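Local coordinates for probable glycosidase crf1 (Neosartorya fumigata, PDB 6IBU), which couples chitinase and transglycosylase activities, cutting chitin and transferring it to 1,6-beta-glucan or to other chitin chains in the fungal cell wall, at residues Y22-D25 with S30-D33; Y142-D145 with A150-W153. All coordinates share one frame; numbering follows the deposited sequence.

Interaction 1 (Y22-D25 with S30-D33)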
# COMPACT_ATOMS: atom_id res chain seq x y z
N TYR A 22 -1.37 10.16 12.72
CA TYR A 22 -2.77 9.86 12.33
C TYR A 22 -3.09 8.42 12.75
O TYR A 22 -2.30 7.55 12.47
CB TYR A 22 -2.98 10.07 10.84
CG TYR A 22 -4.28 9.51 10.36
CD1 TYR A 22 -5.43 10.28 10.41
CD2 TYR A 22 -4.38 8.21 9.89
CE1 TYR A 22 -6.65 9.79 9.98
CE2 TYR A 22 -5.58 7.70 9.46
CZ TYR A 22 -6.72 8.48 9.53
OH TYR A 22 -7.92 7.97 9.13
N THR A 23 -4.18 8.21 13.46
CA THR A 23 -4.67 6.88 13.90
C THR A 23 -6.16 6.78 13.56
O THR A 23 -6.88 7.76 13.71
CB THR A 23 -4.38 6.60 15.38
OG1 THR A 23 -5.03 7.61 16.16
CG2 THR A 23 -2.92 6.59 15.74
N ALA A 24 -6.57 5.63 13.06
CA ALA A 24 -7.97 5.27 12.76
C ALA A 24 -8.19 3.88 13.35
O ALA A 24 -7.44 2.98 12.99
CB ALA A 24 -8.21 5.32 11.28
N ASP A 25 -9.10 3.76 14.31
CA ASP A 25 -9.72 2.47 14.70
C ASP A 25 -10.90 2.27 13.74
O ASP A 25 -11.80 3.08 13.74
CB ASP A 25 -10.08 2.53 16.19
CG ASP A 25 -10.48 1.18 16.80
OD1 ASP A 25 -10.53 0.18 16.04
OD2 ASP A 25 -10.74 1.13 18.03
N SER A 30 -17.16 6.47 11.63
CA SER A 30 -16.41 7.75 11.57
C SER A 30 -15.06 7.59 10.85
O SER A 30 -14.73 8.46 10.04
CB SER A 30 -16.20 8.31 12.96
N ALA A 31 -14.32 6.52 11.16
CA ALA A 31 -12.91 6.30 10.76
C ALA A 31 -12.63 6.57 9.27
O ALA A 31 -11.45 6.79 8.97
CB ALA A 31 -12.51 4.89 11.14
N LEU A 32 -13.63 6.63 8.38
CA LEU A 32 -13.34 6.89 6.95
C LEU A 32 -13.30 8.38 6.60
O LEU A 32 -13.27 8.67 5.40
CB LEU A 32 -14.35 6.14 6.08
CG LEU A 32 -14.27 4.63 6.22
CD1 LEU A 32 -14.96 3.96 5.04
CD2 LEU A 32 -12.82 4.17 6.36
N ASP A 33 -13.24 9.26 7.60
CA ASP A 33 -13.25 10.73 7.45
C ASP A 33 -12.18 11.22 6.47
O ASP A 33 -12.53 11.98 5.58
CB ASP A 33 -13.07 11.40 8.80
CG ASP A 33 -14.40 11.51 9.54
OD1 ASP A 33 -15.46 11.20 8.92
OD2 ASP A 33 -14.37 11.90 10.73
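Ala-31 presses its methyl into the end of strand 21-25, and the hydroxyl of Tyr-22 comes up to the same residue from further back along the strand. The tyrosine is the side chain to follow. From CB its CG lies anti to the backbone N (chi1 168°), which lays the ring forward along the strand, over the next residue on the same face, Ala-24. CZ stands 3.9 Å from Ala-24 CB, and OH passes closer still, 3.4 Å from that methyl carbon. Beyond it OH stops 3.7 Å from the carbonyl oxygen Ala-31 O, an approach and not a hydrogen bond; the hydroxyl is bonded instead to NE1 of Trp-35, at the start of the next strand. The ring also meets that of Phe-66, the two planes inclined at about 55°.

The rest of the contact is small: one methyl pair and one methyl against a carbonyl oxygen. Ala-31 CB lies 4.3 Å from Ala-24 CB, and a close 3.2 Å from Asp-25 O. Ala-31 is the residue that the strand covers most. It is the second residue of a type I beta turn, closed by Asp-33 N to Ser-30 O at 3.0 Å, and its methyl points to the strand. The side chain of Asp-25 starts out away from the loop segment, and its OD1 makes a weak bond to the backbone N of Thr-27.

Strand 21-25 is an edge strand of its sheet, paired through Tyr-22 and Ala-24 with Ile-221 and Val-219 of strand 212-223. Residues 30-33 belong to the loop that leaves it, with Phe-26 packed against Ala-31 and Leu-32, and that crosses to strand 35-39, an outermost strand of the other large sheet.

Interaction 2 (Y142-D145 with A150-W153); sequences YTID and AVTW
This is an antiparallel beta hairpin in the beta-sandwich of the GH16 domain: strands 140-146 and 150-155 run side by side, with Ile-144 opposite Trp-153 and Asp-145 opposite Thr-152. Their directions differ by 169°, and the axes of segments 142-145 and 150-153 come within 4.6 Å of each other. Asp-145 and Thr-152 form the hydrogen-bonded pair: Asp-145 N reaches Thr-152 O at 2.8 Å and Thr-152 N reaches Asp-145 O at the same length. Ile-144 and Trp-153 are the non-hydrogen-bonded pair next to it, where the backbones meet through CA-H...O contacts such as Trp-153 CA to Thr-143 O.

The face carrying Ile-144, Val-151 and Trp-153 looks into the sandwich, onto Val-99 of strand 98-105. With CG1 of Ile-144 beside the backbone N (chi1 -63°), its CG2 methyl is anti to that N and comes to 4.1 Å from Val-151 CG1, the two side chains lying alongside and pointing the same way. The other branch, CG1, approaches Trp-153 CD1 obliquely at 4.3 Å. Val-151 CG1 in turn covers one face of the indole, 3.5 Å above its plane and displaced toward the rim. The indole NE1 is satisfied by Asp-100 O, and the ring also stacks edge-to-face with Trp-101. The Trp-153 side chain comes to about 7 Å from that of Glu-98, the probable nucleophile, which lies on the same strand as Val-99.

On the other face Asp-145 and Thr-152 lie side by side across the pair, CB near CB. Thr-152 keeps OG1 beside its own backbone N, where it meets a water 3.0 Å away; the same water donates to Ala-150 O at 2.9 Å and, more weakly, to Asp-145 O.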
# COMPACT_ATOMS: atom_id res chain seq x y z
N TYR A 142 1.19 -4.96 9.88
CA TYR A 142 2.12 -4.73 8.76
C TYR A 142 2.64 -3.29 8.88
O TYR A 142 1.87 -2.34 8.81
CB TYR A 142 1.41 -5.00 7.45
CG TYR A 142 0.95 -6.42 7.29
CD1 TYR A 142 1.76 -7.38 6.69
CD2 TYR A 142 -0.32 -6.80 7.71
CE1 TYR A 142 1.32 -8.68 6.53
CE2 TYR A 142 -0.78 -8.09 7.53
CZ TYR A 142 0.04 -9.04 6.94
OH TYR A 142 -0.42 -10.32 6.78
N THR A 143 3.94 -3.17 9.09
CA THR A 143 4.59 -1.87 9.40
C THR A 143 5.64 -1.56 8.34
O THR A 143 6.48 -2.41 8.07
CB THR A 143 5.22 -1.91 10.79
OG1 THR A 143 4.22 -2.39 11.69
CG2 THR A 143 5.76 -0.57 11.21
N ILE A 144 5.60 -0.35 7.80
CA ILE A 144 6.63 0.19 6.87
C ILE A 144 7.25 1.40 7.54
O ILE A 144 6.53 2.32 7.76
CB ILE A 144 6.01 0.55 5.52
CG1 ILE A 144 5.45 -0.67 4.80
CG2 ILE A 144 7.04 1.28 4.66
CD1 ILE A 144 4.64 -0.36 3.58
N ASP A 145 8.52 1.32 7.90
CA ASP A 145 9.32 2.46 8.41
C ASP A 145 10.06 3.05 7.21
O ASP A 145 10.73 2.33 6.50
CB ASP A 145 10.25 2.04 9.55
CG ASP A 145 9.50 2.00 10.88
OD1 ASP A 145 9.29 3.10 11.51
OD2 ASP A 145 9.08 0.87 11.28
N ALA A 150 16.54 4.37 4.51
CA ALA A 150 16.07 2.98 4.38
C ALA A 150 14.55 2.88 4.49
O ALA A 150 13.93 3.62 5.27
CB ALA A 150 16.69 2.12 5.45
N VAL A 151 13.99 1.93 3.76
CA VAL A 151 12.62 1.41 3.97
C VAL A 151 12.73 0.09 4.73
O VAL A 151 13.46 -0.80 4.29
CB VAL A 151 11.90 1.23 2.63
CG1 VAL A 151 10.60 0.44 2.81
CG2 VAL A 151 11.66 2.57 1.97
N THR A 152 12.01 -0.04 5.83
CA THR A 152 12.01 -1.28 6.63
C THR A 152 10.60 -1.82 6.65
O THR A 152 9.69 -1.05 6.95
CB THR A 152 12.57 -1.03 8.03
OG1 THR A 152 13.86 -0.44 7.86
CG2 THR A 152 12.66 -2.31 8.83
N TRP A 153 10.43 -3.08 6.31
CA TRP A 153 9.14 -3.81 6.45
C TRP A 153 9.21 -4.59 7.76
O TRP A 153 10.20 -5.26 7.97
CB TRP A 153 8.91 -4.79 5.29
CG TRP A 153 8.58 -4.21 3.95
CD1 TRP A 153 7.36 -4.18 3.35
CD2 TRP A 153 9.51 -3.66 3.00
NE1 TRP A 153 7.47 -3.64 2.09
CE2 TRP A 153 8.77 -3.31 1.85
CE3 TRP A 153 10.88 -3.39 3.01
CZ2 TRP A 153 9.35 -2.73 0.73
CZ3 TRP A 153 11.46 -2.84 1.90
CH2 TRP A 153 10.70 -2.51 0.77
O HOH W 1 13.33 2.52 7.86

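How the interactions relate
Both contacts join chain segments only a few residues apart and both touch the same curved sheet, yet their centres are 21 Å apart and their nearest atoms about 11 Å. Strands 212-223 and 71-78 lie between them. Interaction 1 sits at the sheet's edge, 17 Å from the centre of the chain, and ties a strand to an irregular loop with van der Waals contacts that bury 114 Å². Interaction 2, at 11 Å, pairs two strands of the sheet itself; it is held by backbone hydrogen bonds and an aromatic-aliphatic inner face, and buries 255 Å². Interaction 2 packs against strand 98-105, which carries the probable catalytic glutamates; interaction 1 lies away from the catalytic and chitin-binding residues.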